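Local structure of putative NADH-depentdent flavin oxidoreductase (Cupriavidus metallidurans, 5OCS) at residues I21-Q26 with L52-A57; V97-A102 with E173-H178; K165-L170 with E220-E225; P227-V232 with S259-V264. The protein probably works as an FMN-dependent ene-reductase of the Old Yellow Enzyme family, taking hydride from NADPH and passing it on to an activated carbon-carbon double bond. One frame throughout, in Å; residues are numbered along the deposited sequence.

Overall arrangement
Along the chain, contact 1 comes first: it closes the loop and helix 36-46 that link strand 19-21 to strand 52-59. Contact 2 opens next, on the neighbouring strand 96-102, and its long connection, which ends in helix 150-169, leads to strand 175-179. Contact 3 starts inside that span, at the end of helix 150-169, and finishes beyond it at 220-225, so contacts 2 and 3 cross; the other pairs follow in series. Contact 4 closes the unit of strand 228-233, helix 244-256 and strand 262-265. Contacts 1, 2 and 4 build the parallel barrel wall, while contact 3 joins the end of helix 150-169 to the exit of helix 204-221, outside the barrel.

Contact 1: I21-Q26 with L52-A57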
loop_
_atom_site.group_PDB
_atom_site.type_symbol
_atom_site.label_atom_id
_atom_site.label_comp_id
_atom_site.label_asym_id
_atom_site.label_seq_id
_atom_site.Cartn_x
_atom_site.Cartn_y
_atom_site.Cartn_z
ATOM N N ILE D 21 7.687 -9.286 -8.279
ATOM C CA ILE D 21 7.646 -7.848 -8.289
ATOM C C ILE D 21 9.039 -7.390 -8.648
ATOM O O ILE D 21 9.987 -7.706 -7.930
ATOM C CB ILE D 21 7.191 -7.236 -6.951
ATOM C CG1 ILE D 21 5.779 -7.661 -6.655
ATOM C CG2 ILE D 21 7.257 -5.703 -7.000
ATOM C CD1 ILE D 21 5.374 -7.406 -5.242
ATOM N N ALA D 22 9.148 -6.622 -9.741
ATOM C CA ALA D 22 10.442 -6.263 -10.307
ATOM C C ALA D 22 11.135 -5.264 -9.399
ATOM O O ALA D 22 10.457 -4.503 -8.731
ATOM C CB ALA D 22 10.274 -5.640 -11.710
ATOM N N PRO D 23 12.484 -5.287 -9.364
ATOM C CA PRO D 23 13.200 -4.297 -8.561
ATOM C C PRO D 23 13.011 -2.957 -9.238
ATOM O O PRO D 23 13.241 -2.839 -10.493
ATOM C CB PRO D 23 14.658 -4.760 -8.634
ATOM C CG PRO D 23 14.740 -5.544 -9.913
ATOM C CD PRO D 23 13.396 -6.159 -10.130
ATOM N N MET D 24 12.474 -2.004 -8.504
ATOM C CA MET D 24 12.130 -0.737 -9.075
ATOM C C MET D 24 12.729 0.335 -8.193
ATOM O O MET D 24 12.301 0.492 -7.063
ATOM C CB MET D 24 10.617 -0.566 -9.152
ATOM C CG MET D 24 9.992 -1.358 -10.268
ATOM S SD MET D 24 8.186 -1.214 -10.296
ATOM C CE MET D 24 7.725 -2.267 -8.942
ATOM N N CYS D 25 13.718 1.065 -8.728
ATOM C CA CYS D 25 14.370 2.138 -7.982
ATOM C C CYS D 25 13.362 3.144 -7.471
ATOM O O CYS D 25 12.457 3.555 -8.220
ATOM C CB CYS D 25 15.410 2.855 -8.865
ATOM S SG CYS D 25 16.807 1.781 -9.201
ATOM N N GLN D 26 13.506 3.530 -6.198
ATOM C CA GLN D 26 12.634 4.475 -5.583
ATOM C C GLN D 26 13.319 5.830 -5.347
ATOM O O GLN D 26 12.615 6.799 -5.073
ATOM C CB GLN D 26 12.102 3.928 -4.232
ATOM C CG GLN D 26 11.298 2.660 -4.365
ATOM C CD GLN D 26 10.081 2.903 -5.214
ATOM O OE1 GLN D 26 9.185 3.675 -4.822
ATOM N NE2 GLN D 26 10.052 2.322 -6.400
ATOM N N LEU D 52 7.028 -13.432 -5.269
ATOM C CA LEU D 52 8.381 -13.009 -5.097
ATOM C C LEU D 52 8.453 -11.473 -5.152
ATOM O O LEU D 52 7.916 -10.819 -6.050
ATOM C CB LEU D 52 9.217 -13.626 -6.216
ATOM C CG LEU D 52 10.690 -13.258 -6.154
ATOM C CD1 LEU D 52 11.401 -13.720 -4.868
ATOM C CD2 LEU D 52 11.415 -13.747 -7.402
ATOM N N LEU D 53 9.132 -10.909 -4.170
ATOM C CA LEU D 53 9.457 -9.490 -4.193
ATOM C C LEU D 53 10.965 -9.367 -4.380
ATOM O O LEU D 53 11.761 -10.042 -3.683
ATOM C CB LEU D 53 9.045 -8.860 -2.863
ATOM C CG LEU D 53 9.574 -7.450 -2.574
ATOM C CD1 LEU D 53 9.115 -6.415 -3.569
ATOM C CD2 LEU D 53 9.154 -7.056 -1.172
ATOM N N ILE D 54 11.396 -8.504 -5.298
ATOM C CA ILE D 54 12.797 -8.212 -5.478
ATOM C C ILE D 54 12.971 -6.749 -5.153
ATOM O O ILE D 54 12.440 -5.912 -5.895
ATOM C CB ILE D 54 13.276 -8.446 -6.931
ATOM C CG1 ILE D 54 12.852 -9.832 -7.417
ATOM C CG2 ILE D 54 14.796 -8.303 -6.997
ATOM C CD1 ILE D 54 13.197 -10.147 -8.870
ATOM N N ILE D 55 13.696 -6.471 -4.060
ATOM C CA ILE D 55 13.970 -5.125 -3.629
ATOM C C ILE D 55 14.826 -4.421 -4.698
ATOM O O ILE D 55 15.663 -5.072 -5.345
ATOM C CB ILE D 55 14.639 -5.105 -2.228
ATOM C CG1 ILE D 55 13.630 -5.515 -1.136
ATOM C CG2 ILE D 55 15.188 -3.724 -1.859
ATOM C CD1 ILE D 55 14.261 -5.977 0.158
ATOM N N GLU D 56 14.605 -3.115 -4.848
ATOM C CA GLU D 56 15.280 -2.285 -5.813
ATOM C C GLU D 56 16.807 -2.408 -5.787
ATOM O O GLU D 56 17.411 -2.809 -4.792
ATOM C CB GLU D 56 14.961 -0.810 -5.568
ATOM C CG GLU D 56 15.547 -0.239 -4.296
ATOM C CD GLU D 56 14.946 1.116 -3.943
ATOM O OE1 GLU D 56 15.392 2.145 -4.508
ATOM O OE2 GLU D 56 14.027 1.135 -3.101
ATOM N N ALA D 57 17.408 -1.947 -6.865
ATOM C CA ALA D 57 18.858 -1.854 -6.976
ATOM C C ALA D 57 19.480 -1.255 -5.728
ATOM O O ALA D 57 19.258 -0.063 -5.376
ATOM C CB ALA D 57 19.251 -1.024 -8.209
HETATM O O HOH W 1 10.719 -3.718 -6.070
HETATM O O HOH W 2 16.328 -1.833 -9.853
#
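Glu56 and Gln26 cross at about a right angle, carboxylate and amide planes 85° apart, and each is bonded to backbone of 21-26. OE1 of Glu56 accepts the N-H of Gln26 at 2.9 Å in an almost straight bond, met from above the carboxylate plane. CG of Glu56 sits between the backbone N and the carbonyl carbon (chi1 69°); from there the chain runs extended across the loop, with CB of Glu56 3.3 Å from Met24 O. Gln26 bends at chi2 and folds back, so that NE2 of Gln26 bonds to Met24 O at 3.0 Å; that oxygen lies in the amide plane, but NE2 stands 57° out of the carbonyl plane. OE1 of Gln26 is taken by Trp37, and OE2 of Glu56 has a weak bond to His38.

Upstream, Pro23 and Ile54 lie side by side and point the same way, CB of Pro23 3.9 Å from CG2 of Ile54. Ile21 runs slantwise over Leu53. Here the backbones form a short parallel ladder: Ile21 N to Leu52 O at 2.7 Å and Ile54 N to Ile21 O at 3.1 Å. Beyond it, water 1 donates to both Ala22 O and Ile54 O, and SG of Cys25 rests on CB of Ala57.

Pro23, Cys25 and Ala57 bind FMN in this protein, though no FMN is bound to this chain in the model. Past the ladder, the Glu56 carboxylate and bridging water probably help to fix the course of this loop.

Contact 2: V97-A102 with E173-H178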
loop_
_atom_site.group_PDB
_atom_site.type_symbol
_atom_site.label_atom_id
_atom_site.label_comp_id
_atom_site.label_asym_id
_atom_site.label_seq_id
_atom_site.Cartn_x
_atom_site.Cartn_y
_atom_site.Cartn_z
ATOM N N VAL D 97 11.263 -12.622 -0.023
ATOM C CA VAL D 97 11.910 -11.321 -0.132
ATOM C C VAL D 97 13.331 -11.535 -0.582
ATOM O O VAL D 97 14.090 -12.182 0.101
ATOM C CB VAL D 97 11.813 -10.529 1.173
ATOM C CG1 VAL D 97 12.475 -9.191 1.014
ATOM C CG2 VAL D 97 10.351 -10.333 1.531
ATOM N N THR D 98 13.691 -10.922 -1.714
ATOM C CA THR D 98 15.029 -11.003 -2.295
ATOM C C THR D 98 15.497 -9.590 -2.609
ATOM O O THR D 98 14.718 -8.625 -2.525
ATOM C CB THR D 98 15.024 -11.867 -3.573
ATOM O OG1 THR D 98 14.163 -11.294 -4.580
ATOM C CG2 THR D 98 14.500 -13.294 -3.199
ATOM N N ILE D 99 16.743 -9.443 -3.027
ATOM C CA ILE D 99 17.300 -8.116 -3.230
ATOM C C ILE D 99 18.208 -8.090 -4.456
ATOM O O ILE D 99 18.934 -9.038 -4.722
ATOM C CB ILE D 99 18.063 -7.620 -1.981
ATOM C CG1 ILE D 99 18.363 -6.121 -2.066
ATOM C CG2 ILE D 99 19.333 -8.471 -1.676
ATOM C CD1 ILE D 99 18.680 -5.532 -0.714
ATOM N N GLN D 100 18.149 -7.001 -5.198
ATOM C CA GLN D 100 19.044 -6.764 -6.354
ATOM C C GLN D 100 20.253 -5.977 -5.891
ATOM O O GLN D 100 20.123 -4.848 -5.394
ATOM C CB GLN D 100 18.293 -6.016 -7.452
ATOM C CG GLN D 100 19.093 -5.866 -8.717
ATOM C CD GLN D 100 18.417 -4.961 -9.689
ATOM O OE1 GLN D 100 18.325 -3.748 -9.462
ATOM N NE2 GLN D 100 17.984 -5.520 -10.810
ATOM N N LEU D 101 21.436 -6.597 -5.933
ATOM C CA LEU D 101 22.649 -5.895 -5.587
ATOM C C LEU D 101 23.221 -5.290 -6.872
ATOM O O LEU D 101 23.260 -5.954 -7.924
ATOM C CB LEU D 101 23.631 -6.853 -4.944
ATOM C CG LEU D 101 23.304 -7.390 -3.565
ATOM C CD1 LEU D 101 24.478 -8.249 -3.098
ATOM C CD2 LEU D 101 22.996 -6.286 -2.544
ATOM N N ALA D 102 23.703 -4.062 -6.760
ATOM C CA ALA D 102 23.959 -3.225 -7.920
ATOM C C ALA D 102 25.178 -2.336 -7.757
ATOM O O ALA D 102 25.599 -2.002 -6.673
ATOM C CB ALA D 102 22.739 -2.368 -8.191
ATOM N N GLU D 173 16.245 -13.585 1.293
ATOM C CA GLU D 173 16.141 -14.987 0.888
ATOM C C GLU D 173 16.798 -15.303 -0.444
ATOM O O GLU D 173 16.852 -16.471 -0.853
ATOM C CB GLU D 173 14.689 -15.369 0.856
ATOM C CG GLU D 173 14.097 -15.438 2.261
ATOM C CD GLU D 173 12.586 -15.387 2.273
ATOM O OE1 GLU D 173 12.027 -14.292 2.108
ATOM O OE2 GLU D 173 11.959 -16.481 2.362
ATOM N N GLY D 174 17.310 -14.283 -1.121
ATOM C CA GLY D 174 17.921 -14.470 -2.406
ATOM C C GLY D 174 18.558 -13.193 -2.911
ATOM O O GLY D 174 18.230 -12.091 -2.451
ATOM N N ILE D 175 19.475 -13.344 -3.865
ATOM C CA ILE D 175 20.158 -12.169 -4.434
ATOM C C ILE D 175 20.106 -12.206 -5.962
ATOM O O ILE D 175 20.421 -13.218 -6.610
ATOM C CB ILE D 175 21.636 -12.076 -4.019
ATOM C CG1 ILE D 175 21.766 -11.740 -2.514
ATOM C CG2 ILE D 175 22.372 -10.974 -4.811
ATOM C CD1 ILE D 175 23.172 -11.809 -1.989
ATOM N N GLU D 176 19.685 -11.096 -6.536
ATOM C CA GLU D 176 19.807 -10.862 -7.974
ATOM C C GLU D 176 20.987 -9.951 -8.217
ATOM O O GLU D 176 21.027 -8.807 -7.729
ATOM C CB GLU D 176 18.525 -10.230 -8.515
ATOM C CG GLU D 176 18.635 -9.820 -9.983
ATOM C CD GLU D 176 17.300 -9.481 -10.608
ATOM O OE1 GLU D 176 16.415 -10.363 -10.658
ATOM O OE2 GLU D 176 17.164 -8.318 -11.065
ATOM N N VAL D 177 21.987 -10.448 -8.941
ATOM C CA VAL D 177 23.167 -9.622 -9.205
ATOM C C VAL D 177 22.812 -8.889 -10.493
ATOM O O VAL D 177 22.410 -9.487 -11.502
ATOM C CB VAL D 177 24.436 -10.490 -9.426
ATOM C CG1 VAL D 177 25.594 -9.636 -9.876
ATOM C CG2 VAL D 177 24.783 -11.237 -8.142
ATOM N N HIS D 178 22.959 -7.585 -10.458
ATOM C CA HIS D 178 22.513 -6.738 -11.551
ATOM C C HIS D 178 23.573 -6.672 -12.648
ATOM O O HIS D 178 24.545 -5.964 -12.505
ATOM C CB HIS D 178 22.186 -5.341 -11.035
ATOM C CG HIS D 178 21.293 -4.541 -11.939
ATOM N ND1 HIS D 178 21.044 -4.877 -13.254
ATOM C CD2 HIS D 178 20.581 -3.412 -11.705
ATOM C CE1 HIS D 178 20.223 -3.991 -13.789
ATOM N NE2 HIS D 178 19.920 -3.097 -12.866
#
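Ile99 and Ile175, Gln100 and Glu176, and Leu101 and Val177 pair as parallel strand neighbours. Ile99 bonds through N to Gly174 O and through O to Glu176 N, the latter at 2.8 Å; Leu101 does likewise, its N to Glu176 O and its O to His178 N. At the start of the ladder Glu173 grips Val97 twice, its N giving to Val97 O at 2.8 Å and its OE1 taking Val97 N at 2.8 Å; that carboxylate also forms a salt bridge with Arg90. Gly174 N, buried here, has no partner.

Side-chain polarity gathers on the face of Gln100 and Glu176. A chi1 of -174° turns Gln100 away from its backbone N, and the extended chain brings NE2 to Glu176 OE2 at 2.9 Å, on the anti side of the carboxylate. OE1 of Glu176 is taken by side chains of the next strands, His263 among them. The Gln100 amide also stacks on the His178 ring, planes 25° apart, with NE2 over one face near the rim.

Apolar contact fills the other face, where CD1 of Leu101 meets CG2 of Ile175 at 3.8 Å under helix 150-169. Parallel strands with helices outside and polar residues within, among them the FMN-binding Gln100, make this a stretch of TIM-barrel wall.

Contact 3: K165-L170 with E220-E225; sequences KRAARL and EAFPAE
Ala168 against Phe222 and Pro223 is an apolar contact on the outside of the barrel, where the last turn of helix 150-169 meets the chain just as it leaves helix 204-221. It is small and only partly buried. Phe222 is the first residue to abandon helical geometry, and a chi1 of -156° places its CG roughly trans to the backbone N, which swings the ring toward the neighbouring helix. The ring comes edge-on: Ala168 N lies near the ring plane, at its edge, 3.6 Å from CE1 of Phe222, and CB of Ala168 is 3.7 Å from the same CE1. This ring corner also reaches the methyl of Ala167, with CE1 of Phe222 4.2 Å from CB of Ala167.

Pro223 follows directly and closes on the same alanine. Its CD stands 3.5 Å from CB of Ala168, tighter than usual for two carbons, so this methyl touches both the proline and the CD1-CE1 side of the ring. At the outer margin Lys165 stretches out fully extended, laying CE 4.1 Å from CB of Ala221; its NZ remains 6.4 Å from OE1 of Glu220, so any attraction between these charges is probably weak.

Arg226 bonds to Ala168 O, and Arg219 to Phe222 O. Turned inward, the Phe222 ring also packs on Gly174, on Ile175 of strand 175-179 and on Val228, which places it between the two outer helices and strands 175-179 and 228-233.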
loop_
_atom_site.group_PDB
_atom_site.type_symbol
_atom_site.label_atom_id
_atom_site.label_comp_id
_atom_site.label_asym_id
_atom_site.label_seq_id
_atom_site.Cartn_x
_atom_site.Cartn_y
_atom_site.Cartn_z
ATOM N N LYS D 165 26.680 -10.559 2.396
ATOM C CA LYS D 165 26.689 -11.028 3.782
ATOM C C LYS D 165 25.718 -10.238 4.644
ATOM O O LYS D 165 25.059 -10.816 5.519
ATOM C CB LYS D 165 28.099 -10.980 4.360
ATOM C CG LYS D 165 29.021 -12.014 3.729
ATOM C CD LYS D 165 30.428 -11.831 4.256
ATOM C CE LYS D 165 31.433 -12.815 3.688
ATOM N NZ LYS D 165 32.800 -12.489 4.215
ATOM N N ARG D 166 25.624 -8.926 4.411
ATOM C CA ARG D 166 24.641 -8.113 5.137
ATOM C C ARG D 166 23.230 -8.551 4.807
ATOM O O ARG D 166 22.383 -8.683 5.710
ATOM C CB ARG D 166 24.810 -6.629 4.878
ATOM C CG ARG D 166 26.115 -6.047 5.362
ATOM C CD ARG D 166 26.075 -4.564 5.160
ATOM N NE ARG D 166 27.342 -3.891 5.471
ATOM C CZ ARG D 166 27.716 -3.504 6.683
ATOM N NH1 ARG D 166 26.934 -3.708 7.736
ATOM N NH2 ARG D 166 28.896 -2.894 6.853
ATOM N N ALA D 167 22.987 -8.821 3.520
ATOM C CA ALA D 167 21.672 -9.288 3.080
ATOM C C ALA D 167 21.333 -10.627 3.752
ATOM O O ALA D 167 20.203 -10.816 4.215
ATOM C CB ALA D 167 21.601 -9.374 1.565
ATOM N N ALA D 168 22.290 -11.533 3.819
ATOM C CA ALA D 168 22.069 -12.833 4.471
ATOM C C ALA D 168 21.705 -12.631 5.955
ATOM O O ALA D 168 20.777 -13.262 6.467
ATOM C CB ALA D 168 23.295 -13.730 4.319
ATOM N N ARG D 169 22.436 -11.749 6.625
ATOM C CA ARG D 169 22.203 -11.456 8.061
ATOM C C ARG D 169 20.833 -10.809 8.326
ATOM O O ARG D 169 20.218 -11.036 9.354
ATOM C CB ARG D 169 23.283 -10.516 8.560
ATOM C CG ARG D 169 23.283 -10.291 10.056
ATOM C CD ARG D 169 24.651 -9.880 10.556
ATOM N NE ARG D 169 25.129 -8.679 9.897
ATOM C CZ ARG D 169 26.400 -8.286 9.821
ATOM N NH1 ARG D 169 27.368 -8.978 10.397
ATOM N NH2 ARG D 169 26.707 -7.167 9.204
ATOM N N LEU D 170 20.334 -10.078 7.341
ATOM C CA LEU D 170 18.984 -9.521 7.386
ATOM C C LEU D 170 17.901 -10.544 7.133
ATOM O O LEU D 170 16.715 -10.227 7.259
ATOM C CB LEU D 170 18.875 -8.371 6.352
ATOM C CG LEU D 170 19.616 -7.074 6.678
ATOM C CD1 LEU D 170 19.476 -6.005 5.588
ATOM C CD2 LEU D 170 19.112 -6.485 7.965
ATOM N N GLU D 220 29.495 -17.643 -3.447
ATOM C CA GLU D 220 30.327 -18.214 -2.392
ATOM C C GLU D 220 29.969 -17.634 -1.025
ATOM O O GLU D 220 29.920 -18.377 -0.027
ATOM C CB GLU D 220 31.797 -17.984 -2.686
ATOM C CG GLU D 220 32.731 -18.835 -1.818
ATOM C CD GLU D 220 32.923 -18.325 -0.420
ATOM O OE1 GLU D 220 32.847 -17.086 -0.207
ATOM O OE2 GLU D 220 33.164 -19.177 0.481
ATOM N N ALA D 221 29.720 -16.329 -0.967
ATOM C CA ALA D 221 29.487 -15.663 0.294
ATOM C C ALA D 221 28.078 -15.890 0.866
ATOM O O ALA D 221 27.905 -15.864 2.084
ATOM C CB ALA D 221 29.769 -14.193 0.177
ATOM N N PHE D 222 27.078 -16.028 0.002
ATOM C CA PHE D 222 25.664 -16.099 0.422
ATOM C C PHE D 222 25.338 -17.548 0.794
ATOM O O PHE D 222 25.837 -18.480 0.142
ATOM C CB PHE D 222 24.748 -15.642 -0.721
ATOM C CG PHE D 222 23.381 -15.131 -0.296
ATOM C CD1 PHE D 222 23.258 -14.007 0.515
ATOM C CD2 PHE D 222 22.213 -15.709 -0.816
ATOM C CE1 PHE D 222 22.011 -13.512 0.876
ATOM C CE2 PHE D 222 20.972 -15.238 -0.473
ATOM C CZ PHE D 222 20.875 -14.136 0.379
ATOM N N PRO D 223 24.520 -17.752 1.846
ATOM C CA PRO D 223 24.263 -19.124 2.291
ATOM C C PRO D 223 23.854 -20.047 1.162
ATOM O O PRO D 223 22.951 -19.748 0.408
ATOM C CB PRO D 223 23.130 -18.946 3.324
ATOM C CG PRO D 223 23.413 -17.601 3.920
ATOM C CD PRO D 223 23.890 -16.760 2.747
ATOM N N ALA D 224 24.551 -21.175 1.030
ATOM C CA ALA D 224 24.419 -22.044 -0.155
ATOM C C ALA D 224 22.987 -22.461 -0.510
ATOM O O ALA D 224 22.659 -22.629 -1.666
ATOM C CB ALA D 224 25.329 -23.285 0.001
ATOM N N GLU D 225 22.140 -22.610 0.506
ATOM C CA GLU D 225 20.762 -23.021 0.334
ATOM C C GLU D 225 19.848 -21.936 -0.274
ATOM O O GLU D 225 18.786 -22.245 -0.782
ATOM C CB GLU D 225 20.178 -23.517 1.687
ATOM C CG GLU D 225 20.065 -22.456 2.798
ATOM C CD GLU D 225 21.304 -22.323 3.665
ATOM O OE1 GLU D 225 22.403 -22.668 3.200
ATOM O OE2 GLU D 225 21.188 -21.837 4.823
#

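Contact 4: P227-V232 with S259-V264; sequences PVWMRV and SAAVHV
His263 and Arg231 lie side by side, pointing the same way, on backbones that pair in parallel. His263 N gives to Met230 O at 3.0 Å, and Val232 N gives to His263 O at 2.8 Å. Nearer the start of both segments, Ala260 N donates to Val228 O at 2.9 Å in a nearly straight bond. Ala261 O, 3.3 Å from CB of Trp229, takes the hydroxyl of Ser259, whose OG donates to it at 2.6 Å within the carbonyl plane. OG of Ser259 is anti to the backbone N (chi1 -164°), which points it forward to the carbonyl two residues on.

The two segments close a beta-alpha-beta crossover of the TIM barrel, strand 228-233 connected through helix 244-256 to strand 262-265. Val232 and Val262 touch on the helix side, CG2 to CG2 at 3.9 Å, and at the start of the unit CB of Pro227 presses on CB of Ala260 at a tight 3.4 Å.

On the inner side Arg231 bends at chi2 (66°) and brings CD over one face of the imidazole, 3.8 Å from the His263 ring centroid, a CH-pi contact; the guanidinium continues above it, planes 31° apart. Glu176 receives the inward-facing donors: Trp229 NE1 and His263 ND1 on OE1, and Arg231 NH1 in a salt bridge on OE2. His263 NE2 bonds to Ser322 and Arg231 NE to Ser265. Arg231, an FMN-binding residue, uses NH2 here to hold a citrate that probably came from the crystallisation liquor.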
loop_
_atom_site.group_PDB
_atom_site.type_symbol
_atom_site.label_atom_id
_atom_site.label_comp_id
_atom_site.label_asym_id
_atom_site.label_seq_id
_atom_site.Cartn_x
_atom_site.Cartn_y
_atom_site.Cartn_z
ATOM N N PRO D 227 18.968 -18.943 -3.026
ATOM C CA PRO D 227 19.283 -18.748 -4.455
ATOM C C PRO D 227 20.011 -17.436 -4.738
ATOM O O PRO D 227 19.758 -16.430 -4.102
ATOM C CB PRO D 227 17.888 -18.733 -5.127
ATOM C CG PRO D 227 16.973 -18.212 -4.045
ATOM C CD PRO D 227 17.517 -18.880 -2.789
ATOM N N VAL D 228 20.902 -17.486 -5.709
ATOM C CA VAL D 228 21.566 -16.325 -6.225
ATOM C C VAL D 228 21.472 -16.460 -7.741
ATOM O O VAL D 228 21.678 -17.559 -8.308
ATOM C CB VAL D 228 23.038 -16.264 -5.793
ATOM C CG1 VAL D 228 23.786 -15.098 -6.473
ATOM C CG2 VAL D 228 23.149 -16.199 -4.311
ATOM N N TRP D 229 21.191 -15.347 -8.405
ATOM C CA TRP D 229 21.046 -15.340 -9.857
ATOM C C TRP D 229 21.505 -14.004 -10.428
ATOM O O TRP D 229 21.982 -13.146 -9.684
ATOM C CB TRP D 229 19.611 -15.704 -10.259
ATOM C CG TRP D 229 18.561 -14.684 -9.944
ATOM C CD1 TRP D 229 18.107 -13.676 -10.743
ATOM C CD2 TRP D 229 17.809 -14.582 -8.731
ATOM N NE1 TRP D 229 17.133 -12.960 -10.102
ATOM C CE2 TRP D 229 16.937 -13.500 -8.864
ATOM C CE3 TRP D 229 17.822 -15.285 -7.535
ATOM C CZ2 TRP D 229 16.059 -13.124 -7.848
ATOM C CZ3 TRP D 229 16.934 -14.922 -6.545
ATOM C CH2 TRP D 229 16.102 -13.845 -6.684
ATOM N N MET D 230 21.423 -13.861 -11.741
ATOM C CA MET D 230 21.800 -12.608 -12.391
ATOM C C MET D 230 20.702 -12.096 -13.280
ATOM O O MET D 230 19.983 -12.867 -13.944
ATOM C CB MET D 230 23.088 -12.788 -13.233
ATOM C CG MET D 230 23.705 -11.481 -13.726
ATOM S SD MET D 230 25.275 -11.733 -14.602
ATOM C CE MET D 230 26.306 -12.155 -13.238
ATOM N N ARG D 231 20.656 -10.768 -13.368
ATOM C CA ARG D 231 19.803 -10.045 -14.284
ATOM C C ARG D 231 20.626 -9.723 -15.508
ATOM O O ARG D 231 21.698 -9.163 -15.362
ATOM C CB ARG D 231 19.353 -8.731 -13.624
ATOM C CG ARG D 231 18.468 -7.834 -14.472
ATOM C CD ARG D 231 17.113 -8.449 -14.769
ATOM N NE ARG D 231 16.141 -7.403 -15.124
ATOM C CZ ARG D 231 15.439 -6.654 -14.272
ATOM N NH1 ARG D 231 15.474 -6.880 -12.972
ATOM N NH2 ARG D 231 14.649 -5.706 -14.758
ATOM N N VAL D 232 20.117 -10.084 -16.702
ATOM C CA VAL D 232 20.871 -9.914 -17.948
ATOM C C VAL D 232 20.015 -9.230 -18.979
ATOM O O VAL D 232 18.830 -9.533 -19.103
ATOM C CB VAL D 232 21.327 -11.277 -18.517
ATOM C CG1 VAL D 232 22.136 -11.088 -19.808
ATOM C CG2 VAL D 232 22.163 -12.062 -17.490
ATOM N N SER D 259 24.192 -20.677 -10.516
ATOM C CA SER D 259 23.004 -19.793 -10.573
ATOM C C SER D 259 21.679 -20.511 -10.432
ATOM O O SER D 259 21.476 -21.580 -11.006
ATOM C CB SER D 259 22.987 -18.974 -11.865
ATOM O OG SER D 259 22.057 -17.900 -11.703
ATOM N N ALA D 260 20.761 -19.947 -9.643
ATOM C CA ALA D 260 19.427 -20.492 -9.477
ATOM C C ALA D 260 18.475 -20.183 -10.626
ATOM O O ALA D 260 17.461 -20.854 -10.798
ATOM C CB ALA D 260 18.822 -19.981 -8.175
ATOM N N ALA D 261 18.793 -19.129 -11.384
ATOM C CA ALA D 261 17.923 -18.624 -12.397
ATOM C C ALA D 261 18.688 -17.695 -13.298
ATOM O O ALA D 261 19.861 -17.382 -13.075
ATOM C CB ALA D 261 16.731 -17.893 -11.756
ATOM N N VAL D 262 17.990 -17.219 -14.306
ATOM C CA VAL D 262 18.410 -16.018 -15.023
ATOM C C VAL D 262 17.182 -15.128 -15.260
ATOM O O VAL D 262 16.089 -15.602 -15.613
ATOM C CB VAL D 262 19.191 -16.362 -16.325
ATOM C CG1 VAL D 262 18.304 -17.070 -17.311
ATOM C CG2 VAL D 262 19.763 -15.103 -16.973
ATOM N N HIS D 263 17.347 -13.821 -15.024
ATOM C CA HIS D 263 16.277 -12.875 -15.195
ATOM C C HIS D 263 16.614 -12.070 -16.434
ATOM O O HIS D 263 17.621 -11.351 -16.444
ATOM C CB HIS D 263 16.200 -11.990 -13.942
ATOM C CG HIS D 263 14.988 -11.118 -13.870
ATOM N ND1 HIS D 263 14.692 -10.369 -12.740
ATOM C CD2 HIS D 263 13.976 -10.894 -14.737
ATOM C CE1 HIS D 263 13.564 -9.705 -12.941
ATOM N NE2 HIS D 263 13.116 -9.995 -14.143
ATOM N N VAL D 264 15.778 -12.185 -17.456
ATOM C CA VAL D 264 16.116 -11.703 -18.809
ATOM C C VAL D 264 15.325 -10.443 -19.072
ATOM O O VAL D 264 14.099 -10.488 -19.098
ATOM C CB VAL D 264 15.784 -12.763 -19.873
ATOM C CG1 VAL D 264 16.053 -12.246 -21.277
ATOM C CG2 VAL D 264 16.548 -14.072 -19.606
#